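Spindle pole body-associated protein VIK1 (Saccharomyces cerevisiae, PDB 2O0A) recruits the minus end-directed kinesin Kar3 to microtubules and targets it to the spindle pole body; its C-terminal domain has a kinesin motor fold without a nucleotide-binding site. Local coordinates at residues Ile19-Gln22 with Met26-Tyr29; Phe61-Pro66 with Thr77-Val82; Ile121-Tyr126 with Val172-Gly177. One frame throughout, in Å; residues are numbered along the deposited sequence. Where two conformers were deposited one is given.

Contact 1: residues Ile19-Gln22 with Met26-Tyr29; sequences IIEQ and MRCY
Ile20 lays a methyl group over the guanidinium of Arg27: CG2 sits 3.4 Å above the plane, over its centre, with CZ of Arg27 its nearest atom at 3.5 Å. Because this branch stands anti to the backbone N, CG1 is left beside the N (chi1 -71°) and carries Ile20 CD1 off to Tyr29, where it stops 3.4 Å from Tyr29 OH. Glu21 reaches the same guanidinium by its edge. A single carboxylate oxygen, OE2, takes both terminal nitrogens in a salt bridge. The bond from Arg27 NH2 is short and fairly straight, 2.8 Å with an N-H...O angle of 161°, and uses the anti lone pair of Glu21 OE2; the one from Arg27 NH1 to Glu21 OE2 is weak at 3.3 Å. The two flat groups are nearly coplanar. In this kinesin-like motor domain the contact joins the last turn of helix 4-23, the long N-terminal helix, to the opening of strand 27-32, one of the parallel strands of the central sheet. Arg27 runs extended from CG to NE, which puts its charged end back beside the helix just left by the chain, where Asn17 OD1 also accepts from NH2. Lys263 forms a second salt bridge with OE2 of Glu21, so that oxygen is shared by two cations and is probably held firmly as an anion. Tyr83 and Met86 of helix 72-89 pack on Arg27.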
ATOM      1  N   ILE A  19      14.060   0.521  13.582  1.00 19.75           N
ATOM      2  CA  ILE A  19      13.340   0.356  14.851  1.00 19.74           C
ATOM      3  C   ILE A  19      12.122  -0.537  14.635  1.00 19.54           C
ATOM      4  O   ILE A  19      11.844  -1.422  15.422  1.00 19.86           O
ATOM      5  CB  ILE A  19      12.963   1.719  15.479  1.00 20.66           C
ATOM      6  CG1 ILE A  19      14.245   2.468  15.865  1.00 20.75           C
ATOM      7  CG2 ILE A  19      12.022   1.534  16.693  1.00 21.83           C
ATOM      8  CD1 ILE A  19      14.069   3.913  16.223  1.00 23.63           C
ATOM      9  N   ILE A  20      11.420  -0.313  13.527  1.00 18.93           N
ATOM     10  CA  ILE A  20      10.241  -1.094  13.206  1.00 18.83           C
ATOM     11  C   ILE A  20      10.621  -2.571  13.067  1.00 18.83           C
ATOM     12  O   ILE A  20       9.903  -3.463  13.539  1.00 19.76           O
ATOM     13  CB  ILE A  20       9.596  -0.528  11.923  1.00 17.87           C
ATOM     14  CG1 ILE A  20       8.961   0.835  12.232  1.00 17.96           C
ATOM     15  CG2 ILE A  20       8.539  -1.467  11.376  1.00 17.42           C
ATOM     16  CD1 ILE A  20       8.651   1.678  10.964  1.00 19.11           C
ATOM     17  N   GLU A  21      11.736  -2.825  12.394  1.00 19.21           N
ATOM     18  CA  GLU A  21      12.233  -4.182  12.221  1.00 20.25           C
ATOM     19  C   GLU A  21      12.550  -4.811  13.570  1.00 20.96           C
ATOM     20  O   GLU A  21      12.131  -5.942  13.850  1.00 21.33           O
ATOM     21  CB  GLU A  21      13.463  -4.198  11.307  1.00 20.30           C
ATOM     22  CG  GLU A  21      13.113  -4.021   9.821  1.00 20.30           C
ATOM     23  CD  GLU A  21      12.251  -5.151   9.290  1.00 22.43           C
ATOM     24  OE1 GLU A  21      12.719  -6.308   9.273  1.00 22.67           O
ATOM     25  OE2 GLU A  21      11.092  -4.883   8.908  1.00 20.67           O
ATOM     26  N   GLN A  22      13.254  -4.055  14.408  1.00 21.87           N
ATOM     27  CA  GLN A  22      13.668  -4.539  15.737  1.00 23.29           C
ATOM     28  C   GLN A  22      12.481  -4.877  16.644  1.00 23.64           C
ATOM     29  O   GLN A  22      12.542  -5.842  17.426  1.00 24.45           O
ATOM     30  CB  GLN A  22      14.579  -3.521  16.434  1.00 23.06           C
ATOM     31  CG  GLN A  22      15.938  -3.247  15.765  1.00 23.95           C
ATOM     32  CD  GLN A  22      16.589  -1.961  16.272  0.50 23.57           C
ATOM     33  OE1 GLN A  22      16.336  -1.519  17.397  0.20 23.72           O
ATOM     34  NE2 GLN A  22      17.435  -1.362  15.444  0.20 23.78           N
ATOM     35  N   MET A  26       3.888  -3.960  13.133  1.00 20.87           N
ATOM     36  CA  MET A  26       3.135  -3.963  11.880  1.00 19.66           C
ATOM     37  C   MET A  26       3.043  -2.525  11.368  1.00 19.10           C
ATOM     38  O   MET A  26       2.503  -1.645  12.051  1.00 20.12           O
ATOM     39  CB  MET A  26       1.738  -4.565  12.077  1.00 19.73           C
ATOM     40  CG  MET A  26       0.858  -4.493  10.841  1.00 19.79           C
ATOM     41  SD  MET A  26       1.587  -5.369   9.441  1.00 21.35           S
ATOM     42  CE  MET A  26       1.384  -7.058   9.968  1.00 22.72           C
ATOM     43  N   ARG A  27       3.578  -2.290  10.167  1.00 17.50           N
ATOM     44  CA  ARG A  27       3.648  -0.943   9.606  1.00 16.70           C
ATOM     45  C   ARG A  27       2.264  -0.402   9.282  1.00 16.07           C
ATOM     46  O   ARG A  27       1.474  -1.047   8.585  1.00 16.28           O
ATOM     47  CB  ARG A  27       4.505  -0.945   8.337  1.00 16.11           C
ATOM     48  CG  ARG A  27       5.978  -1.010   8.599  1.00 15.20           C
ATOM     49  CD  ARG A  27       6.754  -1.283   7.317  1.00 14.26           C
ATOM     50  NE  ARG A  27       8.186  -1.330   7.597  1.00 14.35           N
ATOM     51  CZ  ARG A  27       8.823  -2.399   8.066  1.00 14.43           C
ATOM     52  NH1 ARG A  27       8.162  -3.519   8.337  1.00 17.31           N
ATOM     53  NH2 ARG A  27      10.127  -2.345   8.281  1.00 17.95           N
ATOM     54  N   CYS A  28       1.977   0.787   9.815  1.00 15.53           N
ATOM     55  CA  CYS A  28       0.707   1.477   9.577  1.00 15.82           C
ATOM     56  C   CYS A  28       0.962   2.977   9.571  1.00 14.93           C
ATOM     57  O   CYS A  28       1.385   3.571  10.571  1.00 15.68           O
ATOM     58  CB  CYS A  28      -0.329   1.080  10.620  1.00 15.93           C
ATOM     59  SG  CYS A  28      -1.983   1.705  10.289  1.00 18.38           S
ATOM     60  N   TYR A  29       0.758   3.578   8.403  1.00 14.68           N
ATOM     61  CA  TYR A  29       1.055   4.977   8.177  1.00 13.65           C
ATOM     62  C   TYR A  29      -0.207   5.713   7.818  1.00 14.49           C
ATOM     63  O   TYR A  29      -1.041   5.160   7.119  1.00 14.11           O
ATOM     64  CB  TYR A  29       2.037   5.086   7.011  1.00 13.74           C
ATOM     65  CG  TYR A  29       3.439   4.645   7.383  1.00 12.79           C
ATOM     66  CD1 TYR A  29       4.430   5.593   7.574  1.00 14.75           C
ATOM     67  CD2 TYR A  29       3.771   3.282   7.537  1.00 13.55           C
ATOM     68  CE1 TYR A  29       5.729   5.216   7.912  1.00 14.24           C
ATOM     69  CE2 TYR A  29       5.069   2.897   7.876  1.00 13.74           C
ATOM     70  CZ  TYR A  29       6.027   3.866   8.059  1.00 14.00           C
ATOM     71  OH  TYR A  29       7.318   3.504   8.392  1.00 14.86           O
TER

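Contact 2: residues Phe61-Pro66 with Thr77-Val82; sequences FNRVIP and TQEYSV
Glu79 CG lies anti to the carbonyl carbon (chi1 -61°), and a bend at chi2 lays the aliphatic part of the side chain along Ile65 and brings OE1 round to Arg63. On the other side Arg63 sends CG away from its backbone N and turns at chi3, so CD, rather than the guanidinium, is what meets the acid. The pairing belongs to the alpha/beta core of the kinesin motor fold, where helix 72-89 packs against strand 63-66, which runs parallel to strand 27-32 in the central sheet. Ile65 runs alongside the glutamate, head to tail with it; CD1 of Ile65 rests 3.8 Å from CG of Glu79, with CB of Glu79 at 3.9 Å. Arg63 comes across the carboxylate end, its CD 3.4 Å from OE1 of Glu79. The opposite charges attract only at longer range, since NE of Arg63 lies 4.3 Å from OE1 of Glu79, beyond a salt bridge. Each has its own mate on helix 4-23: NE of Arg63 is bridged to Glu16, and OE1 of Glu79 to Arg13. The bridge from Arg13, with Arg63 nearby, probably favours the ionised form of this buried acid. An alanine at Glu79 would keep CB but is likely to leave Arg13 without its carboxylate mate and to open a gap beside the methyl end of Ile65. The remaining oxygen of the carboxylate is held from within the helix: Gln78 NE2 donates to Glu79 OE2 over 2.8 Å, almost straight at 177°, with the acceptor in the Gln78 amide plane but the donor 24° out of the carboxylate plane.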
ATOM      1  N   PHE A  61       0.573   6.083  14.795  1.00 18.61           N
ATOM      2  CA  PHE A  61       0.976   5.505  13.519  1.00 18.09           C
ATOM      3  C   PHE A  61       2.491   5.511  13.491  1.00 17.60           C
ATOM      4  O   PHE A  61       3.134   6.268  14.229  1.00 18.60           O
ATOM      5  CB  PHE A  61       0.467   6.373  12.376  1.00 17.08           C
ATOM      6  CG  PHE A  61      -1.034   6.374  12.237  1.00 17.62           C
ATOM      7  CD1 PHE A  61      -1.656   5.499  11.361  1.00 17.59           C
ATOM      8  CD2 PHE A  61      -1.812   7.249  12.988  1.00 18.37           C
ATOM      9  CE1 PHE A  61      -3.034   5.484  11.238  1.00 17.46           C
ATOM     10  CE2 PHE A  61      -3.202   7.244  12.874  1.00 17.77           C
ATOM     11  CZ  PHE A  61      -3.810   6.362  11.992  1.00 17.54           C
ATOM     12  N   ASN A  62       3.087   4.695  12.625  1.00 17.58           N
ATOM     13  CA  ASN A  62       4.532   4.782  12.487  1.00 17.39           C
ATOM     14  C   ASN A  62       4.950   6.195  12.077  1.00 17.00           C
ATOM     15  O   ASN A  62       5.962   6.730  12.561  1.00 18.09           O
ATOM     16  CB  ASN A  62       5.049   3.708  11.525  1.00 17.42           C
ATOM     17  CG  ASN A  62       4.774   2.306  12.041  1.00 19.28           C
ATOM     18  OD1 ASN A  62       3.964   1.592  11.486  1.00 22.17           O
ATOM     19  ND2 ASN A  62       5.405   1.940  13.152  1.00 21.06           N
ATOM     20  N   ARG A  63       4.157   6.811  11.207  1.00 16.54           N
ATOM     21  CA  ARG A  63       4.328   8.211  10.848  1.00 15.93           C
ATOM     22  C   ARG A  63       3.000   8.732  10.305  1.00 15.66           C
ATOM     23  O   ARG A  63       2.253   7.985   9.664  1.00 14.85           O
ATOM     24  CB  ARG A  63       5.455   8.366   9.818  1.00 16.73           C
ATOM     25  CG  ARG A  63       5.719   9.792   9.372  1.00 17.66           C
ATOM     26  CD  ARG A  63       7.126   9.970   8.855  1.00 19.65           C
ATOM     27  NE  ARG A  63       8.166   9.921   9.893  1.00 19.83           N
ATOM     28  CZ  ARG A  63       8.467  10.928  10.712  1.00 20.54           C
ATOM     29  NH1 ARG A  63       7.804  12.078  10.650  1.00 21.20           N
ATOM     30  NH2 ARG A  63       9.445  10.784  11.600  1.00 21.43           N
ATOM     31  N   VAL A  64       2.718  10.001  10.592  1.00 15.04           N
ATOM     32  CA  VAL A  64       1.592  10.755  10.031  1.00 15.64           C
ATOM     33  C   VAL A  64       2.172  11.726   9.017  1.00 16.05           C
ATOM     34  O   VAL A  64       3.021  12.569   9.327  1.00 15.53           O
ATOM     35  CB  VAL A  64       0.785  11.487  11.139  1.00 15.81           C
ATOM     36  CG1 VAL A  64      -0.252  12.425  10.519  1.00 17.31           C
ATOM     37  CG2 VAL A  64       0.129  10.452  12.027  1.00 16.66           C
ATOM     38  N   ILE A  65       1.740  11.569   7.775  1.00 15.62           N
ATOM     39  CA  ILE A  65       2.341  12.249   6.648  1.00 15.75           C
ATOM     40  C   ILE A  65       1.372  13.264   6.065  1.00 17.07           C
ATOM     41  O   ILE A  65       0.299  12.889   5.615  1.00 15.25           O
ATOM     42  CB  ILE A  65       2.718  11.203   5.545  1.00 15.75           C
ATOM     43  CG1 ILE A  65       3.718  10.181   6.090  1.00 15.94           C
ATOM     44  CG2 ILE A  65       3.268  11.888   4.315  1.00 14.52           C
ATOM     45  CD1 ILE A  65       3.792   8.893   5.254  1.00 15.58           C
ATOM     46  N   PRO A  66       1.755  14.551   6.043  1.00 17.86           N
ATOM     47  CA  PRO A  66       0.850  15.566   5.504  1.00 18.74           C
ATOM     48  C   PRO A  66       0.910  15.680   3.980  1.00 19.14           C
ATOM     49  O   PRO A  66       1.949  16.042   3.421  1.00 19.68           O
ATOM     50  CB  PRO A  66       1.343  16.856   6.174  1.00 18.80           C
ATOM     51  CG  PRO A  66       2.802  16.613   6.409  1.00 18.64           C
ATOM     52  CD  PRO A  66       3.023  15.130   6.526  1.00 18.78           C
ATOM     53  N   THR A  77       9.282   8.262  -2.886  1.00 14.44           N
ATOM     54  CA  THR A  77      10.742   8.454  -2.789  1.00 16.48           C
ATOM     55  C   THR A  77      11.252   8.702  -1.364  1.00 16.94           C
ATOM     56  O   THR A  77      12.353   8.266  -1.007  1.00 18.17           O
ATOM     57  CB  THR A  77      11.234   9.585  -3.723  1.00 17.31           C
ATOM     58  OG1 THR A  77      10.593  10.817  -3.383  1.00 20.16           O
ATOM     59  CG2 THR A  77      10.894   9.269  -5.153  1.00 17.29           C
ATOM     60  N   GLN A  78      10.456   9.401  -0.558  1.00 16.63           N
ATOM     61  CA  GLN A  78      10.869   9.836   0.780  1.00 17.33           C
ATOM     62  C   GLN A  78      10.370   8.917   1.890  1.00 16.56           C
ATOM     63  O   GLN A  78      11.103   8.597   2.828  1.00 17.19           O
ATOM     64  CB  GLN A  78      10.373  11.272   0.997  1.00 17.44           C
ATOM     65  CG  GLN A  78      10.561  11.881   2.377  1.00 20.51           C
ATOM     66  CD  GLN A  78      10.062  13.316   2.390  0.70 19.39           C
ATOM     67  OE1 GLN A  78      10.595  14.179   1.679  1.00 24.89           O
ATOM     68  NE2 GLN A  78       9.030  13.575   3.173  1.00 20.07           N
ATOM     69  N   GLU A  79       9.111   8.521   1.801  1.00 14.78           N
ATOM     70  CA  GLU A  79       8.468   7.869   2.934  1.00 14.34           C
ATOM     71  C   GLU A  79       8.422   6.360   2.809  1.00 13.93           C
ATOM     72  O   GLU A  79       8.460   5.663   3.822  1.00 14.81           O
ATOM     73  CB  GLU A  79       7.037   8.394   3.117  1.00 14.32           C
ATOM     74  CG  GLU A  79       6.937   9.918   3.406  1.00 14.83           C
ATOM     75  CD  GLU A  79       7.618  10.322   4.713  1.00 17.74           C
ATOM     76  OE1 GLU A  79       7.799   9.460   5.601  1.00 15.82           O
ATOM     77  OE2 GLU A  79       7.953  11.526   4.835  1.00 17.55           O
ATOM     78  N   TYR A  80       8.346   5.865   1.568  1.00 12.80           N
ATOM     79  CA  TYR A  80       8.144   4.436   1.316  1.00 12.77           C
ATOM     80  C   TYR A  80       9.421   3.705   0.882  1.00 12.42           C
ATOM     81  O   TYR A  80       9.546   2.495   1.114  1.00 13.56           O
ATOM     82  CB  TYR A  80       7.068   4.313   0.228  1.00 12.59           C
ATOM     83  CG  TYR A  80       6.730   2.913  -0.188  1.00 11.61           C
ATOM     84  CD1 TYR A  80       5.943   2.091   0.617  1.00 11.50           C
ATOM     85  CD2 TYR A  80       7.164   2.424  -1.423  1.00 11.83           C
ATOM     86  CE1 TYR A  80       5.618   0.813   0.215  1.00 12.08           C
ATOM     87  CE2 TYR A  80       6.833   1.145  -1.824  1.00 10.64           C
ATOM     88  CZ  TYR A  80       6.067   0.358  -1.015  1.00 11.28           C
ATOM     89  OH  TYR A  80       5.767  -0.909  -1.438  1.00 12.52           O
ATOM     90  N   SER A  81      10.358   4.437   0.296  1.00 13.15           N
ATOM     91  CA  SER A  81      11.500   3.807  -0.379  1.00 13.84           C
ATOM     92  C   SER A  81      12.426   2.995   0.534  1.00 13.96           C
ATOM     93  O   SER A  81      12.990   1.997   0.099  1.00 14.52           O
ATOM     94  CB  SER A  81      12.317   4.840  -1.163  1.00 15.06           C
ATOM     95  OG  SER A  81      12.962   5.718  -0.277  1.00 17.01           O
ATOM     96  N   VAL A  82      12.593   3.395   1.791  1.00 13.98           N
ATOM     97  CA  VAL A  82      13.439   2.605   2.698  1.00 14.19           C
ATOM     98  C   VAL A  82      12.882   1.183   2.924  1.00 14.22           C
ATOM     99  O   VAL A  82      13.615   0.183   2.845  1.00 14.25           O
ATOM    100  CB  VAL A  82      13.669   3.340   4.040  1.00 14.38           C
ATOM    101  CG1 VAL A  82      14.465   2.467   4.986  1.00 14.84           C
ATOM    102  CG2 VAL A  82      14.371   4.686   3.806  1.00 15.05           C
TER

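Contact 3: residues Ile121-Tyr126 with Val172-Gly177; sequences IYQKQY and VIIENG
A side-chain-to-backbone hydrogen bond, doubled by a water bridge, ties the short helix 121-125 to the end of strand 172-174 near the rim of the motor-like domain. Gln123 does the work from the helix side. Its NE2 donates to the carbonyl O of Ile174 over 2.9 Å with an N-H...O angle of 172°; the acceptor lies in the amide plane of Gln123, while the nitrogen stands well above the carbonyl plane, 55° out of it. One water closes the second route, donating to OE1 of Gln123 at 2.7 Å and to O of Ile174 at 2.6 Å. The carbonyl is therefore gripped twice, and both ends of the amide are engaged, which fixes its rotation. A bend at chi2 (-74°) turns the amide toward the strand end. Beyond these bonds, side-chain contact is slight: CG2 of Ile174 stays 4.0 Å from NE2 of Gln123. The same nitrogen also donates to the carbonyl of Ala116, so the glutamine links the end of helix 105-116 to the strand. Strand 172-174 pairs antiparallel with strand 126-136, which follows directly from helix 121-125, and Ile128 of that strand packs on Gln123.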
ATOM      1  N   ILE A 121      16.309   3.063 -10.486  1.00 16.43           N
ATOM      2  CA  ILE A 121      17.313   2.106 -10.112  1.00 17.17           C
ATOM      3  C   ILE A 121      16.752   0.689 -10.228  1.00 16.77           C
ATOM      4  O   ILE A 121      17.485  -0.257 -10.500  1.00 17.49           O
ATOM      5  CB  ILE A 121      17.876   2.370  -8.698  1.00 18.63           C
ATOM      6  CG1 ILE A 121      19.092   1.471  -8.424  1.00 21.15           C
ATOM      7  CG2 ILE A 121      16.794   2.226  -7.637  1.00 18.41           C
ATOM      8  CD1 ILE A 121      20.214   1.596  -9.474  1.00 25.23           C
ATOM      9  N   TYR A 122      15.437   0.555 -10.063  1.00 15.60           N
ATOM     10  CA  TYR A 122      14.815  -0.772 -10.072  1.00 15.80           C
ATOM     11  C   TYR A 122      14.842  -1.364 -11.458  1.00 16.02           C
ATOM     12  O   TYR A 122      15.093  -2.558 -11.604  1.00 16.25           O
ATOM     13  CB  TYR A 122      13.389  -0.721  -9.475  1.00 15.63           C
ATOM     14  CG  TYR A 122      13.434   0.056  -8.195  1.00 15.57           C
ATOM     15  CD1 TYR A 122      14.192  -0.400  -7.108  1.00 17.31           C
ATOM     16  CD2 TYR A 122      12.814   1.299  -8.090  1.00 15.85           C
ATOM     17  CE1 TYR A 122      14.294   0.339  -5.939  1.00 17.00           C
ATOM     18  CE2 TYR A 122      12.915   2.050  -6.910  1.00 15.99           C
ATOM     19  CZ  TYR A 122      13.650   1.561  -5.848  1.00 16.54           C
ATOM     20  OH  TYR A 122      13.770   2.316  -4.710  1.00 17.47           O
ATOM     21  N   GLN A 123      14.643  -0.525 -12.475  1.00 16.42           N
ATOM     22  CA  GLN A 123      14.786  -0.960 -13.878  1.00 16.76           C
ATOM     23  C   GLN A 123      16.228  -1.346 -14.226  1.00 17.39           C
ATOM     24  O   GLN A 123      16.451  -2.187 -15.101  1.00 17.83           O
ATOM     25  CB  GLN A 123      14.281   0.124 -14.829  1.00 16.24           C
ATOM     26  CG  GLN A 123      12.763   0.249 -14.908  1.00 16.36           C
ATOM     27  CD  GLN A 123      12.118  -0.891 -15.697  1.00 17.16           C
ATOM     28  OE1 GLN A 123      12.757  -1.922 -15.960  1.00 19.47           O
ATOM     29  NE2 GLN A 123      10.864  -0.711 -16.081  1.00 17.34           N
ATOM     30  N   LYS A 124      17.207  -0.754 -13.543  1.00 18.09           N
ATOM     31  CA  LYS A 124      18.611  -1.121 -13.799  1.00 18.84           C
ATOM     32  C   LYS A 124      18.949  -2.512 -13.314  1.00 18.73           C
ATOM     33  O   LYS A 124      19.757  -3.213 -13.933  1.00 20.36           O
ATOM     34  CB  LYS A 124      19.570  -0.108 -13.179  1.00 19.00           C
ATOM     35  CG  LYS A 124      19.416   1.260 -13.786  1.00 21.61           C
ATOM     36  CD  LYS A 124      20.430   2.240 -13.227  0.10 19.64           C
ATOM     37  CE  LYS A 124      20.001   3.682 -13.464  0.10 19.36           C
ATOM     38  NZ  LYS A 124      19.706   3.977 -14.895  0.10 18.23           N
ATOM     39  N   GLN A 125      18.302  -2.908 -12.224  1.00 18.20           N
ATOM     40  CA  GLN A 125      18.608  -4.138 -11.518  1.00 17.04           C
ATOM     41  C   GLN A 125      17.669  -5.298 -11.856  1.00 16.22           C
ATOM     42  O   GLN A 125      18.033  -6.457 -11.639  1.00 16.30           O
ATOM     43  CB  GLN A 125      18.558  -3.892 -10.015  1.00 17.44           C
ATOM     44  CG  GLN A 125      19.455  -2.778  -9.486  1.00 20.79           C
ATOM     45  CD  GLN A 125      19.128  -2.469  -8.038  1.00 23.94           C
ATOM     46  OE1 GLN A 125      18.169  -1.754  -7.740  0.50 25.97           O
ATOM     47  NE2 GLN A 125      19.900  -3.037  -7.130  1.00 27.14           N
ATOM     48  N   TYR A 126      16.476  -4.984 -12.352  1.00 14.77           N
ATOM     49  CA  TYR A 126      15.418  -5.994 -12.523  1.00 14.68           C
ATOM     50  C   TYR A 126      14.660  -5.819 -13.815  1.00 14.19           C
ATOM     51  O   TYR A 126      14.500  -4.690 -14.308  1.00 13.89           O
ATOM     52  CB  TYR A 126      14.372  -5.888 -11.398  1.00 14.21           C
ATOM     53  CG  TYR A 126      14.935  -6.014 -10.013  1.00 15.28           C
ATOM     54  CD1 TYR A 126      15.130  -7.265  -9.427  1.00 15.34           C
ATOM     55  CD2 TYR A 126      15.260  -4.869  -9.271  1.00 15.15           C
ATOM     56  CE1 TYR A 126      15.660  -7.382  -8.144  1.00 15.87           C
ATOM     57  CE2 TYR A 126      15.756  -4.970  -7.993  1.00 16.02           C
ATOM     58  CZ  TYR A 126      15.975  -6.222  -7.435  1.00 15.06           C
ATOM     59  OH  TYR A 126      16.490  -6.312  -6.158  1.00 18.44           O
ATOM     60  N   VAL A 172       2.092  -7.929 -18.108  1.00 17.32           N
ATOM     61  CA  VAL A 172       2.864  -7.039 -18.969  1.00 17.99           C
ATOM     62  C   VAL A 172       4.268  -6.880 -18.402  1.00 17.63           C
ATOM     63  O   VAL A 172       4.456  -6.726 -17.194  1.00 17.03           O
ATOM     64  CB  VAL A 172       2.200  -5.657 -19.092  1.00 18.31           C
ATOM     65  CG1 VAL A 172       3.046  -4.719 -19.940  1.00 20.99           C
ATOM     66  CG2 VAL A 172       0.780  -5.784 -19.684  1.00 20.13           C
ATOM     67  N   ILE A 173       5.260  -6.924 -19.287  1.00 16.82           N
ATOM     68  CA  ILE A 173       6.619  -6.566 -18.915  1.00 17.45           C
ATOM     69  C   ILE A 173       6.795  -5.064 -19.143  1.00 18.11           C
ATOM     70  O   ILE A 173       6.598  -4.577 -20.253  1.00 18.18           O
ATOM     71  CB  ILE A 173       7.637  -7.377 -19.725  1.00 16.93           C
ATOM     72  CG1 ILE A 173       7.469  -8.862 -19.397  1.00 19.60           C
ATOM     73  CG2 ILE A 173       9.041  -6.882 -19.399  1.00 18.60           C
ATOM     74  CD1 ILE A 173       8.315  -9.799 -20.238  1.00 21.79           C
ATOM     75  N   ILE A 174       7.129  -4.328 -18.079  1.00 18.60           N
ATOM     76  CA  ILE A 174       7.228  -2.875 -18.160  1.00 20.39           C
ATOM     77  C   ILE A 174       8.645  -2.414 -18.541  1.00 21.46           C
ATOM     78  O   ILE A 174       9.595  -2.684 -17.825  1.00 22.59           O
ATOM     79  CB  ILE A 174       6.851  -2.209 -16.807  1.00 20.16           C
ATOM     80  CG1 ILE A 174       5.474  -2.664 -16.348  1.00 20.71           C
ATOM     81  CG2 ILE A 174       6.931  -0.672 -16.923  1.00 20.46           C
ATOM     82  CD1 ILE A 174       5.013  -1.959 -15.087  1.00 23.82           C
ATOM     83  N   GLU A 175       8.767  -1.722 -19.670  1.00 23.50           N
ATOM     84  CA  GLU A 175      10.061  -1.175 -20.099  1.00 24.71           C
ATOM     85  C   GLU A 175      10.158   0.307 -19.740  0.70 25.81           C
ATOM     86  O   GLU A 175      11.179   0.763 -19.224  1.00 26.18           O
ATOM     87  CB  GLU A 175      10.248  -1.338 -21.612  0.50 24.66           C
ATOM     88  CG  GLU A 175      10.017  -2.745 -22.155  0.50 24.79           C
ATOM     89  CD  GLU A 175      11.118  -3.731 -21.788  0.50 25.41           C
ATOM     90  OE1 GLU A 175      12.186  -3.297 -21.299  0.50 25.25           O
ATOM     91  OE2 GLU A 175      10.915  -4.950 -22.000  1.00 26.80           O
ATOM     92  N   ASN A 176       9.088   1.046 -20.024  1.00 26.72           N
ATOM     93  CA  ASN A 176       9.068   2.495 -19.828  1.00 27.43           C
ATOM     94  C   ASN A 176       7.844   2.928 -19.014  1.00 27.41           C
ATOM     95  O   ASN A 176       6.953   3.620 -19.516  0.70 27.55           O
ATOM     96  CB  ASN A 176       9.117   3.220 -21.180  0.20 27.27           C
ATOM     97  CG  ASN A 176      10.297   2.782 -22.045  0.50 27.70           C
ATOM     98  OD1 ASN A 176      11.450   2.824 -21.616  0.50 27.23           O
ATOM     99  ND2 ASN A 176      10.003   2.359 -23.269  0.50 28.23           N
ATOM    100  N   GLY A 177       7.800   2.493 -17.759  1.00 27.49           N
ATOM    101  CA  GLY A 177       6.769   2.916 -16.820  1.00 27.61           C
ATOM    102  C   GLY A 177       5.357   2.839 -17.365  1.00 27.48           C
ATOM    103  O   GLY A 177       4.967   1.832 -17.968  1.00 27.48           O
TER
HETATM  104  O   HOH W   1      11.537  -4.178 -16.896  1.00 14.67           O

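How the contacts relate
All three contacts reach the same mixed sheet. Contacts 1 and 2 adjoin, their centres 11 Å apart, and join through neighbouring parallel strands 27-32 and 63-66: Asn62 OD1 probably accepts a hydrogen bond from Cys28 N at 2.7 Å. Helix 4-23 serves both, contributing a segment to contact 1 and charged partners to contact 2; helix 72-89 likewise supplies a segment of contact 2 and packs against contact 1. Contact 3 lies far out on the sheet, its centre 28 Å from that of contact 1 and 24 Å from that of contact 2, although the nearest atoms of contacts 2 and 3 come within about 5 Å. No nucleotide site lies among them, since this domain lacks one.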